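Local structure of Nrps/pks (Streptomyces albus, 4OPE) at residues G16-A21 with G357-T362; A74-M79 with Q94-L99; Q85-H90 with A156-Y161; A400-R405 with L413-A418; P447-A452 with A479-V484. The protein probably catalyses decarboxylative Claisen condensation for chain extension, as a ketosynthase domain of the AT-less polyketide synthase assembly line for oxazolomycin. All coordinates share one frame; numbering follows the deposited sequence.

Contact 1. Residues G16-A21 with G357-T362; sequences GRYPKA and GMAALT
Tyr18 carries this contact almost alone: its ring leans on Ala359 and its hydroxyl reaches the turn of helix 356-370 that bears Met358 and Thr362. Gly16, next to last in strand 9-17, has no side chain and lies beside the Tyr18 ring. At Arg17 the strand ends, and its guanidinium turns off to the backbone of Asp72. Tyr18 then opens a type II beta turn that runs to Ala21, with Ala21 N bonded to Tyr18 O and Tyr18 N to Ala21 O. With CG lying anti to its carbonyl carbon (chi1 -58°), the ring projects from this turn at the helix. CE1 rests 3.8 Å from Ala359 CB, and OH comes within 3.3 Å of Met358 CB. Beyond them a water in the plane of the ring lies 2.7 Å from Tyr18 OH and donates a hydrogen bond to Thr362 OG1 at 2.6 Å. That hydroxyl donates in turn to Met358 O at 2.7 Å, while Thr362 N bonds the same oxygen from the opposite face of its plane. A short polar chain thus leads from the tyrosine through water and threonine to a carbonyl already used in the helix. Pro19 and Lys20 form the corner of the turn, and Ala21 packs on Phe27, whose ring also meets that of Tyr18. All the touching residues are buried. A loop leaving a central strand to cover an inner helix, itself packed against helix 178-192, belongs to the layered alpha/beta core of the thiolase fold.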
# COMPACT_ATOMS: atom_id res chain seq x y z
N GLY A 16 14.27 6.49 -13.67
CA GLY A 16 13.17 7.43 -13.59
C GLY A 16 12.90 8.27 -14.82
O GLY A 16 13.79 8.50 -15.62
N ARG A 17 11.65 8.70 -15.01
CA ARG A 17 11.33 9.75 -15.95
C ARG A 17 10.63 10.83 -15.19
O ARG A 17 9.75 10.56 -14.40
CB ARG A 17 10.37 9.26 -17.01
CG ARG A 17 10.92 8.10 -17.79
CD ARG A 17 9.83 7.41 -18.58
NE ARG A 17 9.28 8.30 -19.59
CZ ARG A 17 8.22 8.02 -20.33
NH1 ARG A 17 7.58 6.87 -20.18
NH2 ARG A 17 7.78 8.91 -21.20
N TYR A 18 10.99 12.07 -15.49
CA TYR A 18 10.39 13.23 -14.87
C TYR A 18 10.14 14.28 -15.97
O TYR A 18 10.50 14.05 -17.14
CB TYR A 18 11.31 13.73 -13.77
CG TYR A 18 11.54 12.65 -12.75
CD1 TYR A 18 10.54 12.27 -11.88
CD2 TYR A 18 12.73 11.97 -12.68
CE1 TYR A 18 10.72 11.27 -10.94
CE2 TYR A 18 12.94 10.95 -11.74
CZ TYR A 18 11.91 10.60 -10.88
OH TYR A 18 12.10 9.60 -9.95
N PRO A 19 9.48 15.40 -15.63
CA PRO A 19 9.18 16.39 -16.62
C PRO A 19 10.42 16.86 -17.37
O PRO A 19 11.40 17.28 -16.74
CB PRO A 19 8.60 17.51 -15.80
CG PRO A 19 7.87 16.79 -14.74
CD PRO A 19 8.82 15.71 -14.36
N LYS A 20 10.36 16.75 -18.72
CA LYS A 20 11.44 17.13 -19.59
C LYS A 20 12.69 16.27 -19.40
O LYS A 20 13.79 16.66 -19.77
CB LYS A 20 11.76 18.62 -19.39
CG LYS A 20 10.57 19.50 -19.71
CD LYS A 20 11.02 20.92 -19.93
CE LYS A 20 9.86 21.81 -20.32
NZ LYS A 20 9.22 21.38 -21.60
N ALA A 21 12.52 15.11 -18.80
CA ALA A 21 13.66 14.25 -18.51
C ALA A 21 13.24 12.81 -18.74
O ALA A 21 12.60 12.17 -17.89
CB ALA A 21 14.14 14.48 -17.09
N GLY A 357 8.72 11.64 -3.71
CA GLY A 357 9.83 11.06 -2.97
C GLY A 357 10.88 10.46 -3.87
O GLY A 357 12.06 10.62 -3.56
N MSE A 358 10.48 9.82 -4.97
CA MSE A 358 11.43 9.31 -5.95
C MSE A 358 12.20 10.40 -6.66
O MSE A 358 13.41 10.27 -6.83
CB MSE A 358 10.86 8.40 -7.08
CG MSE A 358 10.48 7.00 -6.63
SE MSE A 358 12.10 6.08 -6.06
CE MSE A 358 11.50 5.32 -4.36
N ALA A 359 11.52 11.46 -7.12
CA ALA A 359 12.24 12.62 -7.69
C ALA A 359 13.25 13.15 -6.69
O ALA A 359 14.39 13.48 -7.03
CB ALA A 359 11.26 13.74 -8.07
N ALA A 360 12.81 13.21 -5.43
CA ALA A 360 13.60 13.84 -4.39
C ALA A 360 14.87 12.98 -4.15
O ALA A 360 16.01 13.47 -4.09
CB ALA A 360 12.78 13.97 -3.13
N LEU A 361 14.62 11.69 -4.02
CA LEU A 361 15.64 10.73 -3.70
C LEU A 361 16.63 10.64 -4.83
O LEU A 361 17.83 10.54 -4.61
CB LEU A 361 14.92 9.46 -3.53
CG LEU A 361 15.59 8.16 -3.28
CD1 LEU A 361 16.46 8.37 -2.08
CD2 LEU A 361 14.49 7.15 -2.95
N THR A 362 16.13 10.67 -6.06
CA THR A 362 16.96 10.58 -7.23
C THR A 362 17.84 11.80 -7.31
O THR A 362 19.05 11.73 -7.58
CB THR A 362 16.11 10.44 -8.49
OG1 THR A 362 15.35 9.24 -8.41
CG2 THR A 362 16.96 10.35 -9.73
O HOH W 1 14.26 8.12 -10.53

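Contact 2. Residues A74-M79 with Q94-L99; sequences ASFDPM and QERIFL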
# COMPACT_ATOMS: atom_id res chain seq x y z
N ALA A 74 1.32 7.98 -23.40
CA ALA A 74 0.54 6.96 -24.12
C ALA A 74 1.39 5.80 -24.62
O ALA A 74 0.90 4.71 -24.78
CB ALA A 74 -0.17 7.57 -25.29
N SER A 75 2.67 6.04 -24.83
CA SER A 75 3.54 5.06 -25.44
C SER A 75 3.93 3.89 -24.58
O SER A 75 4.28 4.04 -23.43
CB SER A 75 4.81 5.72 -25.96
OG SER A 75 4.43 6.51 -27.07
N PHE A 76 3.85 2.73 -25.20
CA PHE A 76 4.14 1.48 -24.57
C PHE A 76 4.62 0.50 -25.65
O PHE A 76 4.36 0.70 -26.85
CB PHE A 76 2.87 0.95 -23.90
CG PHE A 76 3.12 -0.20 -22.98
CD1 PHE A 76 4.19 -0.19 -22.10
CD2 PHE A 76 2.30 -1.28 -23.01
CE1 PHE A 76 4.43 -1.26 -21.26
CE2 PHE A 76 2.50 -2.36 -22.16
CZ PHE A 76 3.56 -2.34 -21.25
N ASP A 77 5.35 -0.53 -25.19
CA ASP A 77 5.84 -1.64 -26.00
C ASP A 77 5.16 -2.92 -25.47
O ASP A 77 5.75 -3.72 -24.72
CB ASP A 77 7.37 -1.70 -25.86
CG ASP A 77 8.03 -2.67 -26.81
OD1 ASP A 77 7.29 -3.46 -27.43
OD2 ASP A 77 9.30 -2.64 -26.93
N PRO A 78 3.89 -3.11 -25.87
CA PRO A 78 3.09 -4.24 -25.33
C PRO A 78 3.66 -5.61 -25.72
O PRO A 78 3.57 -6.59 -24.93
CB PRO A 78 1.71 -4.04 -25.95
CG PRO A 78 1.89 -3.04 -27.05
CD PRO A 78 3.13 -2.25 -26.78
N MSE A 79 4.23 -5.67 -26.92
CA MSE A 79 4.75 -6.93 -27.45
C MSE A 79 5.91 -7.35 -26.59
O MSE A 79 6.14 -8.54 -26.40
CB MSE A 79 5.16 -6.87 -28.92
CG MSE A 79 4.02 -6.57 -29.91
SE MSE A 79 2.45 -7.79 -29.83
CE MSE A 79 1.04 -6.40 -29.97
N GLN A 94 0.22 4.42 -15.66
CA GLN A 94 1.08 4.20 -14.51
C GLN A 94 1.58 2.76 -14.51
O GLN A 94 2.74 2.52 -14.29
CB GLN A 94 0.35 4.57 -13.20
CG GLN A 94 -0.03 6.05 -13.18
CD GLN A 94 -0.87 6.51 -11.97
OE1 GLN A 94 -0.91 7.72 -11.67
NE2 GLN A 94 -1.54 5.59 -11.31
N GLU A 95 0.71 1.80 -14.76
CA GLU A 95 1.13 0.39 -14.82
C GLU A 95 2.14 0.14 -15.94
O GLU A 95 3.13 -0.52 -15.78
CB GLU A 95 -0.09 -0.49 -15.02
CG GLU A 95 0.16 -1.99 -14.91
CD GLU A 95 -1.14 -2.82 -14.80
OE1 GLU A 95 -2.26 -2.29 -14.95
OE2 GLU A 95 -1.03 -4.03 -14.58
N ARG A 96 1.92 0.74 -17.08
CA ARG A 96 2.78 0.50 -18.20
C ARG A 96 4.15 1.13 -18.05
O ARG A 96 5.17 0.53 -18.35
CB ARG A 96 2.12 1.07 -19.43
CG ARG A 96 0.68 0.57 -19.65
CD ARG A 96 0.16 1.10 -20.96
NE ARG A 96 -1.10 1.80 -20.82
CZ ARG A 96 -1.41 2.90 -21.47
NH1 ARG A 96 -0.55 3.52 -22.27
NH2 ARG A 96 -2.61 3.40 -21.30
N ILE A 97 4.15 2.37 -17.59
CA ILE A 97 5.38 3.11 -17.46
C ILE A 97 6.25 2.53 -16.37
O ILE A 97 7.47 2.45 -16.52
CB ILE A 97 5.05 4.57 -17.19
CG1 ILE A 97 4.52 5.16 -18.50
CG2 ILE A 97 6.29 5.31 -16.69
CD1 ILE A 97 4.15 6.62 -18.42
N PHE A 98 5.63 2.12 -15.29
CA PHE A 98 6.39 1.51 -14.24
C PHE A 98 7.10 0.21 -14.68
O PHE A 98 8.18 -0.12 -14.20
CB PHE A 98 5.51 1.28 -13.03
CG PHE A 98 6.27 0.98 -11.80
CD1 PHE A 98 7.14 1.90 -11.27
CD2 PHE A 98 6.12 -0.20 -11.17
CE1 PHE A 98 7.88 1.63 -10.12
CE2 PHE A 98 6.85 -0.48 -10.01
CZ PHE A 98 7.73 0.44 -9.50
N LEU A 99 6.50 -0.52 -15.61
CA LEU A 99 7.15 -1.69 -16.13
C LEU A 99 8.43 -1.33 -16.85
O LEU A 99 9.50 -1.93 -16.63
CB LEU A 99 6.24 -2.40 -17.10
CG LEU A 99 5.34 -3.47 -16.54
CD1 LEU A 99 4.35 -3.78 -17.63
CD2 LEU A 99 6.11 -4.72 -16.13
O HOH W 2 2.47 4.00 -21.61
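Within the thiolase-fold ketosynthase, short strand 75-76 packs against helix 93-108, and the two join by a CH-pi contact in which the aliphatic part of Arg96 covers one face of Phe76. Arg96 CB stands 3.8 Å from the ring centroid, 18° off the normal and displaced to the rim beside CD1. CD of the same arginine extends the cover to the CG and CD2 side, 3.8 Å from Phe76 CD2. The phenylalanine reaches the helix because CG is anti to its backbone N (chi1 -168°), and its far end, CZ, meets Leu99 CD1 at 4.0 Å. Replacing Phe76 with an alanine would probably leave the arginine methylenes and Leu99 without their aromatic neighbour and open a gap between strand and helix. Phe81 also lays its ring nearly parallel to that of Phe76, and strand 75-76 pairs antiparallel with strand 573-574 near the chain's C-terminal end. The guanidinium beyond the methylenes is held elsewhere, NH2 bonding the carbonyl of Ile91. A water accepts a weak bond from Arg96 NH1 at 3.1 Å. The same water donates to Ser75 O at 2.6 Å.

Contact 3. Residues Q85-H90 with A156-Y161; sequences QVEAEH and ANRVSY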
# COMPACT_ATOMS: atom_id res chain seq x y z
N GLN A 85 -2.19 -5.32 -27.60
CA GLN A 85 -2.44 -3.90 -27.81
C GLN A 85 -3.73 -3.44 -27.11
O GLN A 85 -3.77 -2.37 -26.51
CB GLN A 85 -2.53 -3.62 -29.31
CG GLN A 85 -3.15 -2.28 -29.69
CD GLN A 85 -2.28 -1.13 -29.27
OE1 GLN A 85 -1.06 -1.25 -29.20
NE2 GLN A 85 -2.90 0.02 -28.98
N VAL A 86 -4.78 -4.25 -27.20
CA VAL A 86 -6.07 -3.88 -26.67
C VAL A 86 -6.00 -3.86 -25.16
O VAL A 86 -6.48 -2.91 -24.54
CB VAL A 86 -7.25 -4.76 -27.25
CG1 VAL A 86 -8.29 -5.19 -26.21
CG2 VAL A 86 -7.98 -3.98 -28.36
N GLU A 87 -5.42 -4.88 -24.56
CA GLU A 87 -5.27 -4.86 -23.13
C GLU A 87 -4.53 -3.57 -22.70
O GLU A 87 -4.94 -2.92 -21.75
CB GLU A 87 -4.55 -6.11 -22.61
CG GLU A 87 -4.24 -6.03 -21.11
CD GLU A 87 -4.06 -7.38 -20.42
OE1 GLU A 87 -3.48 -8.34 -21.02
OE2 GLU A 87 -4.48 -7.47 -19.23
N ALA A 88 -3.47 -3.20 -23.40
CA ALA A 88 -2.68 -2.03 -23.02
C ALA A 88 -3.50 -0.75 -22.99
O ALA A 88 -3.38 0.04 -22.04
CB ALA A 88 -1.48 -1.85 -23.95
N GLU A 89 -4.33 -0.54 -24.02
CA GLU A 89 -5.20 0.63 -24.06
C GLU A 89 -6.11 0.73 -22.83
O GLU A 89 -6.54 1.82 -22.49
CB GLU A 89 -6.12 0.57 -25.27
CG GLU A 89 -5.48 0.75 -26.62
CD GLU A 89 -6.46 0.52 -27.77
OE1 GLU A 89 -6.09 0.86 -28.92
OE2 GLU A 89 -7.59 0.01 -27.53
N HIS A 90 -6.40 -0.42 -22.21
CA HIS A 90 -7.43 -0.49 -21.17
C HIS A 90 -6.82 -0.43 -19.76
O HIS A 90 -7.58 -0.37 -18.79
CB HIS A 90 -8.35 -1.74 -21.35
CG HIS A 90 -9.37 -1.58 -22.44
ND1 HIS A 90 -9.10 -1.88 -23.76
CD2 HIS A 90 -10.63 -1.11 -22.42
CE1 HIS A 90 -10.15 -1.61 -24.50
NE2 HIS A 90 -11.10 -1.14 -23.71
N ALA A 156 2.13 -3.31 -9.01
CA ALA A 156 3.19 -4.10 -8.42
C ALA A 156 3.21 -5.53 -8.98
O ALA A 156 4.26 -6.06 -9.35
CB ALA A 156 3.07 -4.11 -6.93
N ASN A 157 2.03 -6.15 -9.04
CA ASN A 157 1.89 -7.58 -9.40
C ASN A 157 2.38 -7.87 -10.82
O ASN A 157 3.05 -8.85 -11.08
CB ASN A 157 0.42 -7.99 -9.33
CG ASN A 157 -0.12 -8.05 -7.94
OD1 ASN A 157 -1.32 -8.12 -7.77
ND2 ASN A 157 0.73 -8.04 -6.94
N ARG A 158 2.04 -6.98 -11.74
CA ARG A 158 2.51 -7.12 -13.07
C ARG A 158 4.06 -7.05 -13.16
O ARG A 158 4.71 -7.85 -13.84
CB ARG A 158 1.86 -6.08 -13.95
CG ARG A 158 2.12 -6.30 -15.44
CD ARG A 158 0.97 -5.78 -16.28
NE ARG A 158 0.17 -6.88 -16.78
CZ ARG A 158 -1.14 -6.86 -17.01
NH1 ARG A 158 -1.89 -5.81 -16.76
NH2 ARG A 158 -1.72 -7.94 -17.48
N VAL A 159 4.66 -6.13 -12.44
CA VAL A 159 6.12 -6.18 -12.31
C VAL A 159 6.60 -7.54 -11.73
O VAL A 159 7.51 -8.22 -12.28
CB VAL A 159 6.63 -4.99 -11.50
CG1 VAL A 159 8.07 -5.18 -11.05
CG2 VAL A 159 6.53 -3.77 -12.36
N SER A 160 5.98 -7.95 -10.63
CA SER A 160 6.40 -9.18 -10.01
C SER A 160 6.31 -10.40 -10.98
O SER A 160 7.18 -11.26 -11.00
CB SER A 160 5.62 -9.43 -8.71
OG SER A 160 6.03 -8.52 -7.69
N TYR A 161 5.26 -10.42 -11.80
CA TYR A 161 5.01 -11.50 -12.70
C TYR A 161 6.06 -11.55 -13.79
O TYR A 161 6.74 -12.55 -13.99
CB TYR A 161 3.65 -11.33 -13.31
CG TYR A 161 3.45 -12.18 -14.50
CD1 TYR A 161 3.31 -13.57 -14.36
CD2 TYR A 161 3.39 -11.63 -15.77
CE1 TYR A 161 3.11 -14.38 -15.46
CE2 TYR A 161 3.22 -12.43 -16.88
CZ TYR A 161 3.08 -13.81 -16.73
OH TYR A 161 2.88 -14.63 -17.83
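Helix 85-90 and the 156-161 turn of helix 152-163 stand well apart where Glu87 faces Arg158, with 12.9 Å between Glu87 CA and Arg158 CA, and two long side chains bridge the interval. They approach from opposite directions. Glu87 is extended beyond CG, whereas Arg158 bends at chi3 (-105°) to bring its guanidinium round. Arg158 NH2 donates to Glu87 OE2 at 3.3 Å in a salt bridge whose hydrogen bond is weak, with an N-H...O angle of 146°. The oxygen lies near the guanidinium plane, at its edge, but the carboxylate is turned 85° against that plane, so a single oxygen takes the approach and the paired, side-by-side form of the bridge is not made. The stronger partner of Arg158 is Glu95 of helix 93-108, which receives NH1. Two carboxylates share the guanidinium, and their negative charge probably favours its cationic form. Helix 85-90 is also braced along its own length. His90 ND1 donates to Val86 O at 2.9 Å in an almost straight bond that leaves in the imidazole plane but meets the carbonyl from above its plane. Gln85 NE2 reaches Glu89 OE1 at 3.3 Å one turn on. The bridge thus ties a peripheral helix to a dimer-interface helix of the thiolase-fold ketosynthase: in helix 152-163, Ala156, Val159 and Ser160 lie on Val123 of strand 121-126, Val159 packs on helix 93-108, and Asn157 and Tyr161 meet Ser427 and Phe279 of the second subunit.

Contact 4. Residues A400-R405 with L413-A418; sequences APWTPR and LPRTAA
Trp402 and Arg415 make up the tight half of this contact, and Arg405 and Leu413 the looser half near solvent. The two side chains of the tight half slide past each other in opposite directions, so that Arg415 CD sits over the five-membered ring of Trp402, 3.5 Å from its centroid and 11° off the normal, a CH-pi contact. Past CD the arginine turns its guanidinium plane 81° from the indole and grips the tryptophan's own carbonyl side-on: NE bonds Trp402 O at 2.8 Å and NH2 bonds the same oxygen at 2.9 Å, the latter nearly along the C=O axis. An extended run from CG to NE lets one residue both cover the ring and grip the backbone carbonyl of the same tryptophan. The indole edge meets the next strand, with CZ2 3.5 Å from Thr416 O and CH2 near Ala417 CB, and its ring also meets Phe368 of helix 356-370. Arg415 NH1 completes the polar end with a salt bridge to Glu435. Further along, Pro404 lies over a face of the guanidinium, and its CB is 3.6 Å from Leu413 O. Trp402 is buried, Pro404, Arg405 and Leu413 are partly exposed, and Arg415 spans both halves. On the looser side a straight backbone bond runs from Leu413 N to Arg405 O at 2.8 Å, while the Arg405 side chain leads off to the carbonyls of Ala303 and Arg339. The whole closes a short excursion between strand 400-401, which pairs with strand 372-373, and strand 416-422 of the large mixed sheet of the thiolase-fold ketosynthase.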
# COMPACT_ATOMS: atom_id res chain seq x y z
N ALA A 400 26.82 24.52 -7.08
CA ALA A 400 28.03 24.66 -6.31
C ALA A 400 28.59 23.32 -5.91
O ALA A 400 27.86 22.33 -5.83
CB ALA A 400 27.81 25.56 -5.09
N PRO A 401 29.90 23.25 -5.70
CA PRO A 401 30.48 21.94 -5.42
C PRO A 401 30.00 21.50 -4.08
O PRO A 401 29.74 22.33 -3.24
CB PRO A 401 31.99 22.21 -5.38
CG PRO A 401 32.16 23.53 -6.04
CD PRO A 401 30.92 24.31 -5.73
N TRP A 402 29.86 20.21 -3.88
CA TRP A 402 29.38 19.70 -2.62
C TRP A 402 30.59 19.32 -1.81
O TRP A 402 31.06 18.21 -1.84
CB TRP A 402 28.45 18.50 -2.82
CG TRP A 402 27.80 18.06 -1.58
CD1 TRP A 402 28.12 18.43 -0.29
CD2 TRP A 402 26.74 17.10 -1.46
NE1 TRP A 402 27.31 17.78 0.60
CE2 TRP A 402 26.45 16.96 -0.09
CE3 TRP A 402 26.01 16.36 -2.37
CZ2 TRP A 402 25.48 16.10 0.38
CZ3 TRP A 402 25.03 15.51 -1.89
CH2 TRP A 402 24.78 15.40 -0.53
N THR A 403 31.11 20.30 -1.11
CA THR A 403 32.29 20.15 -0.27
C THR A 403 31.95 19.28 0.92
O THR A 403 30.98 19.56 1.61
CB THR A 403 32.70 21.54 0.24
OG1 THR A 403 32.99 22.37 -0.88
CG2 THR A 403 33.91 21.49 1.18
N PRO A 404 32.76 18.26 1.20
CA PRO A 404 32.45 17.37 2.30
C PRO A 404 32.85 17.94 3.64
O PRO A 404 33.58 18.92 3.73
CB PRO A 404 33.32 16.15 2.00
CG PRO A 404 34.52 16.72 1.34
CD PRO A 404 34.09 17.98 0.62
N ARG A 405 32.38 17.32 4.69
CA ARG A 405 32.76 17.74 6.01
C ARG A 405 34.04 17.00 6.43
O ARG A 405 34.33 15.91 5.96
CB ARG A 405 31.61 17.51 7.00
CG ARG A 405 30.73 18.74 7.14
CD ARG A 405 29.29 18.38 7.47
NE ARG A 405 28.47 19.56 7.79
CZ ARG A 405 28.06 20.48 6.91
NH1 ARG A 405 28.40 20.40 5.63
NH2 ARG A 405 27.30 21.49 7.32
N LEU A 413 34.81 13.28 5.17
CA LEU A 413 33.75 12.30 5.49
C LEU A 413 32.80 12.07 4.35
O LEU A 413 32.60 12.97 3.54
CB LEU A 413 32.91 12.77 6.67
CG LEU A 413 33.75 12.96 7.93
CD1 LEU A 413 32.88 13.49 9.08
CD2 LEU A 413 34.43 11.64 8.26
N PRO A 414 32.20 10.87 4.29
CA PRO A 414 31.17 10.61 3.31
C PRO A 414 30.01 11.58 3.50
O PRO A 414 29.51 11.81 4.60
CB PRO A 414 30.75 9.17 3.61
CG PRO A 414 31.96 8.55 4.24
CD PRO A 414 32.49 9.67 5.10
N ARG A 415 29.61 12.17 2.39
CA ARG A 415 28.54 13.07 2.37
C ARG A 415 27.27 12.40 2.84
O ARG A 415 27.12 11.18 2.62
CB ARG A 415 28.37 13.53 0.95
CG ARG A 415 29.51 14.42 0.52
CD ARG A 415 29.27 14.81 -0.91
NE ARG A 415 30.41 15.52 -1.43
CZ ARG A 415 31.58 14.96 -1.74
NH1 ARG A 415 31.77 13.65 -1.59
NH2 ARG A 415 32.56 15.71 -2.20
N THR A 416 26.41 13.18 3.52
CA THR A 416 25.10 12.68 3.98
C THR A 416 23.95 13.59 3.56
O THR A 416 24.12 14.79 3.34
CB THR A 416 25.02 12.51 5.52
OG1 THR A 416 25.19 13.78 6.12
CG2 THR A 416 26.09 11.60 6.04
N ALA A 417 22.77 13.01 3.44
CA ALA A 417 21.63 13.78 3.10
C ALA A 417 20.40 13.18 3.73
O ALA A 417 20.33 11.98 4.05
CB ALA A 417 21.46 13.87 1.61
N ALA A 418 19.43 14.06 3.91
CA ALA A 418 18.20 13.68 4.49
C ALA A 418 17.09 14.18 3.60
O ALA A 418 17.18 15.27 3.06
CB ALA A 418 18.10 14.29 5.88

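Contact 5. Residues P447-A452 with A479-V484; sequences PPYVCA and AHPAAV
Tyr449 lays one face of its ring on the first turn of helix 481-488, above the junction of Pro481 and Ala482. Ala482 CA stands 3.8 Å above the ring plane, offset to the rim, while Pro447 CA lies on the opposite face, so the ring is held between the helix and its own chain. Its two edges divide the work: CE1 meets Ala482 CB at 3.5 Å and CE2 meets Pro481 CB at 3.6 Å. The ring swings to the helix from the strand because CG is anti to its carbonyl carbon (chi1 -55°). His480 crosses it at about a right angle, its CE1 3.8 Å from Tyr449 OH. His480 is the N-cap residue, and its ND1 accepts from Ala482 N at 3.1 Å close to the ring plane. The tyrosine hydroxyl itself bonds the carbonyl of Gln445. A serine in place of Tyr449 would probably leave Pro481 and Ala482 without their aromatic cover and the Gln445 carbonyl without its mate. A helix resting on an edge strand of a three-stranded antiparallel sheet fits the small alpha/beta subdomain that follows the ketosynthase, resembling the KS-to-AT linker of modular synthases.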
# COMPACT_ATOMS: atom_id res chain seq x y z
N PRO A 447 42.79 -3.71 -24.03
CA PRO A 447 42.11 -3.93 -25.28
C PRO A 447 42.63 -5.15 -26.04
O PRO A 447 43.62 -5.74 -25.68
CB PRO A 447 42.39 -2.63 -26.08
CG PRO A 447 43.54 -1.98 -25.41
CD PRO A 447 43.38 -2.36 -23.96
N PRO A 448 41.93 -5.54 -27.08
CA PRO A 448 40.64 -4.99 -27.44
C PRO A 448 39.50 -5.55 -26.56
O PRO A 448 39.72 -6.39 -25.64
CB PRO A 448 40.48 -5.40 -28.89
CG PRO A 448 41.18 -6.73 -28.94
CD PRO A 448 42.37 -6.58 -28.02
N TYR A 449 38.32 -5.00 -26.79
CA TYR A 449 37.20 -5.30 -26.00
C TYR A 449 36.12 -5.61 -26.98
O TYR A 449 36.21 -5.24 -28.15
CB TYR A 449 36.78 -4.11 -25.14
CG TYR A 449 37.85 -3.52 -24.25
CD1 TYR A 449 38.25 -4.14 -23.08
CD2 TYR A 449 38.42 -2.28 -24.54
CE1 TYR A 449 39.22 -3.57 -22.26
CE2 TYR A 449 39.38 -1.70 -23.72
CZ TYR A 449 39.79 -2.36 -22.60
OH TYR A 449 40.75 -1.78 -21.80
N VAL A 450 35.10 -6.31 -26.49
CA VAL A 450 33.93 -6.57 -27.30
C VAL A 450 32.80 -5.72 -26.80
O VAL A 450 32.60 -5.65 -25.59
CB VAL A 450 33.50 -8.04 -27.27
CG1 VAL A 450 33.20 -8.50 -25.86
CG2 VAL A 450 32.29 -8.25 -28.17
N CYS A 451 32.11 -5.07 -27.71
CA CYS A 451 30.89 -4.38 -27.41
C CYS A 451 29.77 -5.24 -27.92
O CYS A 451 29.62 -5.44 -29.11
CB CYS A 451 30.82 -3.05 -28.14
SG CYS A 451 29.15 -2.32 -28.26
N ALA A 452 28.94 -5.71 -27.02
CA ALA A 452 27.92 -6.64 -27.43
C ALA A 452 26.52 -6.05 -27.14
O ALA A 452 26.21 -5.74 -26.00
CB ALA A 452 28.15 -7.96 -26.70
N ALA A 479 34.20 7.58 -20.44
CA ALA A 479 34.00 6.29 -19.84
C ALA A 479 35.17 5.36 -20.11
O ALA A 479 35.71 5.34 -21.21
CB ALA A 479 32.72 5.70 -20.37
N HIS A 480 35.59 4.60 -19.10
CA HIS A 480 36.59 3.60 -19.37
C HIS A 480 36.00 2.56 -20.33
O HIS A 480 34.89 2.08 -20.12
CB HIS A 480 37.06 2.91 -18.10
CG HIS A 480 38.35 2.16 -18.28
ND1 HIS A 480 38.43 1.01 -19.03
CD2 HIS A 480 39.60 2.42 -17.86
CE1 HIS A 480 39.68 0.59 -19.07
NE2 HIS A 480 40.41 1.42 -18.35
N PRO A 481 36.76 2.20 -21.39
CA PRO A 481 36.22 1.32 -22.43
C PRO A 481 35.87 -0.08 -21.92
O PRO A 481 34.91 -0.74 -22.40
CB PRO A 481 37.35 1.26 -23.46
CG PRO A 481 38.57 1.68 -22.71
CD PRO A 481 38.14 2.64 -21.68
N ALA A 482 36.68 -0.56 -21.00
CA ALA A 482 36.43 -1.86 -20.39
C ALA A 482 35.14 -1.85 -19.61
O ALA A 482 34.48 -2.87 -19.52
CB ALA A 482 37.59 -2.26 -19.50
N ALA A 483 34.80 -0.70 -19.06
CA ALA A 483 33.59 -0.51 -18.29
C ALA A 483 32.35 -0.52 -19.20
O ALA A 483 31.27 -1.01 -18.83
CB ALA A 483 33.67 0.81 -17.50
N VAL A 484 32.52 0.04 -20.39
CA VAL A 484 31.43 0.08 -21.33
C VAL A 484 31.13 -1.34 -21.75
O VAL A 484 29.98 -1.76 -21.76
CB VAL A 484 31.80 0.95 -22.53
CG1 VAL A 484 30.77 0.79 -23.64
CG2 VAL A 484 31.86 2.42 -22.12

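The five contacts sample the chain from its core outwards. The centre of contact 1 lies about 5 Å from the centre of the chain, and the contact closes a long loop in which contacts 2 and 3 are nested. Those two cross along the sequence, their centres 8 Å apart, and are bound together by helices 93-108 and 152-163, where Phe98 and Leu99 pack on Val159. Contact 4 comes later, with its centre about 37 Å from that of contact 2 on the opposite side of the chain's centre, yet contacts 1 and 4 both reach the large mixed sheet. Contact 5, last in sequence, belongs to a separate three-stranded sheet about 30 Å, centre to centre, from contact 1, so a compact ketosynthase carries a distinct flanking subdomain.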